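Local coordinates for protein carboxypeptidase A (Helicoverpa armigera, PDB 1JQG) that probably removes C-terminal amino acids from peptides as a zinc-dependent carboxypeptidase, here in its proenzyme form with the activation peptide attached, at residues 25-30 and 71-76; 39-44 and 358-363; 109-112 and 116-119. All blocks are in the same frame, centred on the assembly; numbering follows the deposited sequence.

Contact 1: 25-30 and 71-76; sequences AVYQVD and EIFENF
Tyr27 and Phe73 meet ring against ring between a strand and a helix of the activation peptide. Phe73 brings CE1 over one face of the tyrosine ring, displaced toward its rim, and the closest approach is 3.7 Å from Phe73 CE1 to Tyr27 CG. The two planes are inclined at 52°, an oblique pairing that is neither a parallel stack nor a T-shape, with the ring centroids 5.1 Å apart. The side chains run past each other in opposite directions. Beyond this pair, Val29 CG1 packs at the edge of the phenylalanine ring, 4.0 Å from Phe73 CZ, so that Phe73 meets two residues on the same side of the strand. At the far end of the tyrosine, Tyr27 OH lies 3.0 Å from Glu74 OE2, the carboxylate standing almost perpendicular to the ring plane (88°). Tyr27 OH also has a weak hydrogen bond with Arg70 NE, which places a cationic group close to the hydroxyl at the beginning of the helix. With CG anti to the backbone N (chi1 168°), Phe73 holds its ring out from the helix toward the sheet, while the extended chain of Glu74 beyond CG carries its carboxylate to the hydroxyl. The surroundings are largely apolar: Val63 and Val65 of strand 61-65, Leu49 and Phe43 also touch Phe73. Strand 25-30 lies inside the four-stranded antiparallel sheet, between strands 61-65 and 83-88. Helix 70-80 packs on one face of that sheet, beside helix 34-46, in the open-sandwich arrangement of M14 propeptides; the axis of 71-76 runs 11.6 Å from that of 25-30 and nearly parallel to it.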
loop_
_atom_site.group_PDB
_atom_site.type_symbol
_atom_site.label_atom_id
_atom_site.label_comp_id
_atom_site.label_asym_id
_atom_site.label_seq_id
_atom_site.Cartn_x
_atom_site.Cartn_y
_atom_site.Cartn_z
ATOM N N ALA A 25 -17.193 6.655 -14.293
ATOM C CA ALA A 25 -17.492 5.240 -14.466
ATOM C C ALA A 25 -16.237 4.353 -14.424
ATOM O O ALA A 25 -15.127 4.654 -14.863
ATOM C CB ALA A 25 -18.168 4.958 -15.795
ATOM N N VAL A 26 -16.428 3.147 -13.888
ATOM C CA VAL A 26 -15.384 2.147 -13.794
ATOM C C VAL A 26 -15.538 1.165 -14.942
ATOM O O VAL A 26 -16.626 0.598 -15.121
ATOM C CB VAL A 26 -15.424 1.389 -12.438
ATOM C CG1 VAL A 26 -14.486 0.189 -12.430
ATOM C CG2 VAL A 26 -14.998 2.359 -11.338
ATOM N N TYR A 27 -14.462 1.000 -15.696
ATOM C CA TYR A 27 -14.472 0.093 -16.834
ATOM C C TYR A 27 -13.561 -1.102 -16.564
ATOM O O TYR A 27 -12.611 -1.048 -15.764
ATOM C CB TYR A 27 -14.044 0.820 -18.099
ATOM C CG TYR A 27 -15.087 1.727 -18.721
ATOM C CD1 TYR A 27 -15.153 3.064 -18.354
ATOM C CD2 TYR A 27 -15.975 1.268 -19.691
ATOM C CE1 TYR A 27 -16.075 3.919 -18.944
ATOM C CE2 TYR A 27 -16.921 2.104 -20.255
ATOM C CZ TYR A 27 -16.959 3.432 -19.879
ATOM O OH TYR A 27 -17.872 4.280 -20.426
ATOM N N GLN A 28 -13.843 -2.206 -17.230
ATOM C CA GLN A 28 -13.009 -3.401 -17.180
ATOM C C GLN A 28 -12.455 -3.665 -18.580
ATOM O O GLN A 28 -13.245 -3.951 -19.480
ATOM C CB GLN A 28 -13.829 -4.544 -16.600
ATOM C CG GLN A 28 -13.106 -5.867 -16.576
ATOM C CD GLN A 28 -14.032 -7.035 -16.247
ATOM O OE1 GLN A 28 -14.207 -7.914 -17.113
ATOM N NE2 GLN A 28 -14.581 -6.998 -15.036
ATOM N N VAL A 29 -11.149 -3.467 -18.760
ATOM C CA VAL A 29 -10.529 -3.680 -20.061
ATOM C C VAL A 29 -9.928 -5.077 -20.152
ATOM O O VAL A 29 -9.197 -5.455 -19.261
ATOM C CB VAL A 29 -9.460 -2.625 -20.390
ATOM C CG1 VAL A 29 -10.151 -1.260 -20.260
ATOM C CG2 VAL A 29 -8.248 -2.638 -19.484
ATOM N N ASP A 30 -10.288 -5.830 -21.176
ATOM C CA ASP A 30 -9.848 -7.183 -21.419
ATOM C C ASP A 30 -8.956 -7.204 -22.641
ATOM O O ASP A 30 -9.485 -7.008 -23.728
ATOM C CB ASP A 30 -11.020 -8.147 -21.647
ATOM C CG ASP A 30 -12.036 -8.104 -20.529
ATOM O OD1 ASP A 30 -12.041 -9.081 -19.766
ATOM O OD2 ASP A 30 -12.780 -7.096 -20.427
ATOM N N GLU A 71 -16.829 8.853 -23.674
ATOM C CA GLU A 71 -17.065 8.658 -25.101
ATOM C C GLU A 71 -15.767 8.489 -25.882
ATOM O O GLU A 71 -15.668 7.633 -26.769
ATOM C CB GLU A 71 -17.879 9.824 -25.675
ATOM C CG GLU A 71 -18.448 9.583 -27.065
ATOM C CD GLU A 71 -19.488 10.616 -27.469
ATOM O OE1 GLU A 71 -19.135 11.752 -27.887
ATOM O OE2 GLU A 71 -20.712 10.328 -27.379
ATOM N N ILE A 72 -14.763 9.307 -25.577
ATOM C CA ILE A 72 -13.464 9.229 -26.234
ATOM C C ILE A 72 -12.743 7.924 -25.888
ATOM O O ILE A 72 -12.059 7.329 -26.719
ATOM C CB ILE A 72 -12.570 10.412 -25.820
ATOM C CG1 ILE A 72 -13.215 11.759 -26.187
ATOM C CG2 ILE A 72 -11.198 10.292 -26.460
ATOM C CD1 ILE A 72 -12.416 12.930 -25.615
ATOM N N PHE A 73 -12.879 7.503 -24.628
ATOM C CA PHE A 73 -12.203 6.340 -24.094
ATOM C C PHE A 73 -12.658 5.064 -24.802
ATOM O O PHE A 73 -11.811 4.299 -25.291
ATOM C CB PHE A 73 -12.404 6.228 -22.585
ATOM C CG PHE A 73 -11.992 4.916 -21.981
ATOM C CD1 PHE A 73 -12.908 3.938 -21.632
ATOM C CD2 PHE A 73 -10.631 4.689 -21.760
ATOM C CE1 PHE A 73 -12.460 2.756 -21.050
ATOM C CE2 PHE A 73 -10.196 3.510 -21.194
ATOM C CZ PHE A 73 -11.111 2.545 -20.830
ATOM N N GLU A 74 -13.975 4.849 -24.874
ATOM C CA GLU A 74 -14.522 3.631 -25.426
ATOM C C GLU A 74 -14.530 3.673 -26.950
ATOM O O GLU A 74 -14.657 2.628 -27.593
ATOM C CB GLU A 74 -15.931 3.349 -24.926
ATOM C CG GLU A 74 -16.931 4.428 -25.126
ATOM C CD GLU A 74 -18.306 4.085 -24.583
ATOM O OE1 GLU A 74 -19.205 4.161 -25.473
ATOM O OE2 GLU A 74 -18.484 3.775 -23.367
ATOM N N ASN A 75 -14.330 4.854 -27.504
ATOM C CA ASN A 75 -14.194 5.057 -28.924
ATOM C C ASN A 75 -12.900 4.436 -29.423
ATOM O O ASN A 75 -12.940 3.789 -30.456
ATOM C CB ASN A 75 -14.171 6.553 -29.265
ATOM C CG ASN A 75 -14.491 6.837 -30.718
ATOM O OD1 ASN A 75 -15.663 7.015 -31.051
ATOM N ND2 ASN A 75 -13.451 6.863 -31.548
ATOM N N PHE A 76 -11.822 4.686 -28.688
ATOM C CA PHE A 76 -10.500 4.167 -28.994
ATOM C C PHE A 76 -10.426 2.654 -28.852
ATOM O O PHE A 76 -9.872 1.978 -29.710
ATOM C CB PHE A 76 -9.464 4.815 -28.070
ATOM C CG PHE A 76 -8.074 4.247 -28.183
ATOM C CD1 PHE A 76 -7.230 4.710 -29.175
ATOM C CD2 PHE A 76 -7.594 3.266 -27.321
ATOM C CE1 PHE A 76 -5.947 4.214 -29.304
ATOM C CE2 PHE A 76 -6.317 2.775 -27.450
ATOM C CZ PHE A 76 -5.487 3.245 -28.437
#

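Contact 2: 39-44 and 358-363; sequences LVHDFE and VLYAAS
The contact is a single aromatic stack, His41 of the activation peptide against Tyr360 of the carboxypeptidase domain. The imidazole and the phenol lie face to face with centroids 4.1 Å apart, though the planes diverge by 25° and the overlap is offset. Tyr360 CE2 does most of the touching: it sits over one face of the histidine, toward the rim, 3.6 Å from His41 NE2 and equally close to His41 CD2. In return the imidazole lies over one face of the phenol on its CD2-CE2 side, with Tyr360 CD2 3.8 Å from His41 CE1. The hydroxyl end extends toward the root of the histidine, where Tyr360 OH is 4.1 Å from His41 CG. His41 holds CG anti to the backbone N (chi1 -176°), which projects the imidazole from the helix toward the loop.

Polar support comes from beside the stack. His41 ND1 has a weak hydrogen bond with Asp54 OD2, which would help to set the rotation of the ring and might favour a protonated imidazole.

Tyr360 also touches the side chains of Val37 and Lys38 on the same helix. It is probably the counterpart of the mobile substrate-binding tyrosine of carboxypeptidase A, engaged here by the prosegment, consistent with the way M14 propeptides cover the approach to the active site. Helix 34-46 has its other flank against helix 70-80, through Leu39 and Phe43, whereas Tyr360 belongs to the loop joining helix 355-358 to helix 366-373, beyond strand 351-354 at the edge of the mixed sheet.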
loop_
_atom_site.group_PDB
_atom_site.type_symbol
_atom_site.label_atom_id
_atom_site.label_comp_id
_atom_site.label_asym_id
_atom_site.label_seq_id
_atom_site.Cartn_x
_atom_site.Cartn_y
_atom_site.Cartn_z
ATOM N N LEU A 39 -0.677 -0.935 -26.017
ATOM C CA LEU A 39 -1.667 -0.084 -26.632
ATOM C C LEU A 39 -2.494 0.631 -25.571
ATOM O O LEU A 39 -2.601 1.855 -25.534
ATOM C CB LEU A 39 -2.615 -0.896 -27.511
ATOM C CG LEU A 39 -3.584 -0.187 -28.444
ATOM C CD1 LEU A 39 -2.887 0.687 -29.486
ATOM C CD2 LEU A 39 -4.443 -1.239 -29.154
ATOM N N VAL A 40 -3.138 -0.156 -24.712
ATOM C CA VAL A 40 -4.076 0.337 -23.711
ATOM C C VAL A 40 -3.359 1.146 -22.645
ATOM O O VAL A 40 -3.838 2.206 -22.234
ATOM C CB VAL A 40 -4.885 -0.797 -23.057
ATOM C CG1 VAL A 40 -5.829 -0.319 -21.982
ATOM C CG2 VAL A 40 -5.688 -1.530 -24.128
ATOM N N HIS A 41 -2.164 0.719 -22.286
ATOM C CA HIS A 41 -1.357 1.330 -21.245
ATOM C C HIS A 41 -0.976 2.760 -21.575
ATOM O O HIS A 41 -1.236 3.635 -20.758
ATOM C CB HIS A 41 -0.085 0.522 -20.972
ATOM C CG HIS A 41 0.727 1.072 -19.840
ATOM N ND1 HIS A 41 0.369 0.917 -18.522
ATOM C CD2 HIS A 41 1.890 1.780 -19.841
ATOM C CE1 HIS A 41 1.267 1.509 -17.762
ATOM N NE2 HIS A 41 2.206 2.041 -18.536
ATOM N N ASP A 42 -0.436 3.007 -22.750
ATOM C CA ASP A 42 -0.040 4.325 -23.214
ATOM C C ASP A 42 -1.257 5.242 -23.342
ATOM O O ASP A 42 -1.200 6.422 -22.996
ATOM C CB ASP A 42 0.678 4.217 -24.565
ATOM C CG ASP A 42 1.982 3.457 -24.495
ATOM O OD1 ASP A 42 2.568 3.384 -23.392
ATOM O OD2 ASP A 42 2.434 2.942 -25.532
ATOM N N PHE A 43 -2.370 4.684 -23.839
ATOM C CA PHE A 43 -3.581 5.470 -24.039
ATOM C C PHE A 43 -4.110 6.016 -22.708
ATOM O O PHE A 43 -4.394 7.191 -22.559
ATOM C CB PHE A 43 -4.663 4.634 -24.700
ATOM C CG PHE A 43 -5.976 5.350 -24.880
ATOM C CD1 PHE A 43 -6.081 6.436 -25.726
ATOM C CD2 PHE A 43 -7.110 4.912 -24.226
ATOM C CE1 PHE A 43 -7.277 7.110 -25.910
ATOM C CE2 PHE A 43 -8.323 5.564 -24.404
ATOM C CZ PHE A 43 -8.400 6.662 -25.240
ATOM N N GLU A 44 -4.182 5.146 -21.715
ATOM C CA GLU A 44 -4.601 5.503 -20.374
ATOM C C GLU A 44 -3.715 6.623 -19.825
ATOM O O GLU A 44 -4.219 7.492 -19.117
ATOM C CB GLU A 44 -4.579 4.240 -19.465
ATOM C CG GLU A 44 -5.625 3.196 -19.863
ATOM C CD GLU A 44 -5.441 1.878 -19.134
ATOM O OE1 GLU A 44 -4.303 1.427 -18.900
ATOM O OE2 GLU A 44 -6.447 1.233 -18.753
ATOM N N VAL A 358 4.336 -9.930 -13.119
ATOM C CA VAL A 358 2.922 -10.017 -12.728
ATOM C C VAL A 358 2.123 -8.803 -13.155
ATOM O O VAL A 358 1.047 -8.898 -13.739
ATOM C CB VAL A 358 2.800 -10.216 -11.210
ATOM C CG1 VAL A 358 1.368 -10.237 -10.696
ATOM C CG2 VAL A 358 3.524 -11.525 -10.835
ATOM N N LEU A 359 2.581 -7.597 -12.823
ATOM C CA LEU A 359 1.851 -6.378 -13.163
ATOM C C LEU A 359 2.428 -5.719 -14.401
ATOM O O LEU A 359 2.108 -6.127 -15.527
ATOM C CB LEU A 359 1.819 -5.378 -11.992
ATOM C CG LEU A 359 1.153 -5.902 -10.705
ATOM C CD1 LEU A 359 1.291 -4.903 -9.547
ATOM C CD2 LEU A 359 -0.303 -6.206 -11.013
ATOM N N TYR A 360 3.210 -4.659 -14.233
ATOM C CA TYR A 360 3.770 -3.909 -15.357
ATOM C C TYR A 360 5.042 -3.179 -14.909
ATOM O O TYR A 360 5.346 -3.041 -13.711
ATOM C CB TYR A 360 2.776 -2.880 -15.893
ATOM C CG TYR A 360 2.992 -2.497 -17.347
ATOM C CD1 TYR A 360 2.453 -3.244 -18.381
ATOM C CD2 TYR A 360 3.737 -1.381 -17.712
ATOM C CE1 TYR A 360 2.646 -2.912 -19.707
ATOM C CE2 TYR A 360 3.945 -1.035 -19.038
ATOM C CZ TYR A 360 3.395 -1.808 -20.033
ATOM O OH TYR A 360 3.561 -1.510 -21.367
ATOM N N ALA A 361 5.808 -2.684 -15.888
ATOM C CA ALA A 361 7.061 -1.997 -15.560
ATOM C C ALA A 361 6.816 -0.836 -14.605
ATOM O O ALA A 361 5.941 -0.023 -14.805
ATOM C CB ALA A 361 7.801 -1.599 -16.831
ATOM N N ALA A 362 7.624 -0.754 -13.569
ATOM C CA ALA A 362 7.523 0.287 -12.550
ATOM C C ALA A 362 8.902 0.573 -11.962
ATOM O O ALA A 362 9.725 -0.312 -11.812
ATOM C CB ALA A 362 6.593 -0.096 -11.406
ATOM N N SER A 363 9.148 1.805 -11.585
ATOM C CA SER A 363 10.394 2.218 -10.974
ATOM C C SER A 363 10.160 3.185 -9.822
ATOM O O SER A 363 9.050 3.696 -9.686
ATOM C CB SER A 363 11.317 2.894 -11.997
ATOM O OG SER A 363 10.600 3.998 -12.561
#

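Contact 3: 109-112 and 116-119; sequences SNST and LSFD
Ser109 OG is gripped from two directions: it donates to Asp119 OD2 at 2.8 Å and accepts from the backbone of Ser111, whose N is 3.1 Å from Ser109 OG. The hydroxyl meets the carboxylate on the syn side of OD2, 22° out of the carboxylate plane. The first torsion swings the Ser109 hydroxyl away from its own backbone N, within reach of both partners. The other carboxylate oxygen is used as well. A water donates to Asp119 OD1 at 2.8 Å and accepts from Asn110 N; its third link, to Ser117 OG, is weak. Asp119 thus joins the two segments once directly and once through solvent. The bond from Ser111 N makes Ser109 the head of an ST turn, which bends the chain just where it leaves helix 92-108 for the connection to helix 124-137. From there the chain doubles back, so that 109-112 and 116-119 run in nearly opposite directions (176°), without forming a regular strand pair. An alanine in place of Asp119 is likely to leave the Ser109 hydroxyl without its acceptor and the bridging water without the oxygen it donates to, with 116-119 held to 109-112 mainly by the weak Ser117 N bond and packing. Nearer the bend, Ser117 N makes that weak hydrogen bond to Ser111 OG, long at 3.4 Å but fairly straight (166°). Beside it the serine methylenes pack, Ser111 CB lying 4.1 Å from Ser117 CB. Leu116 begins by pointing away from the opposite segment, yet its end returns to it, bringing CD2 to within 3.6 Å of Thr112 O. Outside the two segments, Ser117 O is hydrogen-bonded to His122 NE2, while Phe118 turns away from 109-112, toward Tyr193 and His196 of helix 187-200.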
loop_
_atom_site.group_PDB
_atom_site.type_symbol
_atom_site.label_atom_id
_atom_site.label_comp_id
_atom_site.label_asym_id
_atom_site.label_seq_id
_atom_site.Cartn_x
_atom_site.Cartn_y
_atom_site.Cartn_z
ATOM N N SER A 109 -18.893 1.532 17.568
ATOM C CA SER A 109 -17.572 1.164 17.996
ATOM C C SER A 109 -17.251 1.603 19.425
ATOM O O SER A 109 -17.403 2.748 19.833
ATOM C CB SER A 109 -16.507 1.743 17.055
ATOM O OG SER A 109 -15.228 1.268 17.444
ATOM N N ASN A 110 -16.604 0.701 20.164
ATOM C CA ASN A 110 -16.123 0.983 21.508
ATOM C C ASN A 110 -14.663 1.380 21.492
ATOM O O ASN A 110 -13.912 1.232 22.433
ATOM C CB ASN A 110 -16.352 -0.242 22.406
ATOM C CG ASN A 110 -17.814 -0.509 22.707
ATOM O OD1 ASN A 110 -18.296 -1.624 22.962
ATOM N ND2 ASN A 110 -18.612 0.547 22.694
ATOM N N SER A 111 -14.171 1.813 20.343
ATOM C CA SER A 111 -12.805 2.202 20.093
ATOM C C SER A 111 -12.436 3.361 20.988
ATOM O O SER A 111 -13.246 4.221 21.248
ATOM C CB SER A 111 -12.607 2.654 18.650
ATOM O OG SER A 111 -11.238 2.792 18.325
ATOM N N THR A 112 -11.213 3.375 21.483
ATOM C CA THR A 112 -10.764 4.423 22.400
ATOM C C THR A 112 -9.392 4.916 21.973
ATOM O O THR A 112 -8.666 4.383 21.134
ATOM C CB THR A 112 -10.772 3.953 23.868
ATOM O OG1 THR A 112 -10.408 5.017 24.726
ATOM C CG2 THR A 112 -9.672 2.912 24.056
ATOM N N LEU A 116 -7.299 1.124 19.844
ATOM C CA LEU A 116 -7.997 1.154 18.568
ATOM C C LEU A 116 -8.564 -0.214 18.225
ATOM O O LEU A 116 -7.800 -1.159 18.143
ATOM C CB LEU A 116 -7.062 1.629 17.462
ATOM C CG LEU A 116 -6.542 3.072 17.546
ATOM C CD1 LEU A 116 -5.748 3.416 16.302
ATOM C CD2 LEU A 116 -7.602 4.162 17.710
ATOM N N SER A 117 -9.878 -0.311 18.051
ATOM C CA SER A 117 -10.559 -1.549 17.720
ATOM C C SER A 117 -10.407 -1.897 16.244
ATOM O O SER A 117 -9.907 -1.081 15.464
ATOM C CB SER A 117 -12.040 -1.412 18.091
ATOM O OG SER A 117 -12.218 -1.411 19.506
ATOM N N PHE A 118 -10.882 -3.104 15.868
ATOM C CA PHE A 118 -10.852 -3.497 14.467
ATOM C C PHE A 118 -12.261 -3.556 13.868
ATOM O O PHE A 118 -12.561 -4.357 12.986
ATOM C CB PHE A 118 -10.124 -4.816 14.273
ATOM C CG PHE A 118 -8.734 -4.815 14.829
ATOM C CD1 PHE A 118 -8.431 -5.260 16.091
ATOM C CD2 PHE A 118 -7.716 -4.312 14.010
ATOM C CE1 PHE A 118 -7.123 -5.217 16.554
ATOM C CE2 PHE A 118 -6.412 -4.270 14.466
ATOM C CZ PHE A 118 -6.119 -4.722 15.736
ATOM N N ASP A 119 -13.113 -2.597 14.271
ATOM C CA ASP A 119 -14.466 -2.527 13.717
ATOM C C ASP A 119 -14.757 -1.186 13.032
ATOM O O ASP A 119 -15.905 -0.836 12.693
ATOM C CB ASP A 119 -15.490 -2.803 14.816
ATOM C CG ASP A 119 -15.426 -1.764 15.931
ATOM O OD1 ASP A 119 -16.391 -1.729 16.698
ATOM O OD2 ASP A 119 -14.441 -0.996 16.043
HETATM O O HOH W 1 -15.380 -2.125 19.225
#

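Contacts 1 and 2 adjoin, their centres 16 Å apart, and touch where helix 34-46 of contact 2 packs on helix 70-80 of contact 1: Phe43 meets Phe73 and Phe76, and Leu39 meets Phe76, with Phe76 CD2 3.5 Å from Phe43 CD2. Contact 1 is thus internal to the activation peptide, whereas contact 2 joins that peptide to the enzyme. Of the three, contact 2 has the clearest relation to the catalytic centre: the side chain of Tyr360 is about 11 Å from that of Glu382, the predicted proton donor/acceptor, and about 13 Å from the zinc ion. Contact 3, in the connection following helix 92-108, lies about 40 Å from contact 1 and 39 Å from contact 2, centre to centre.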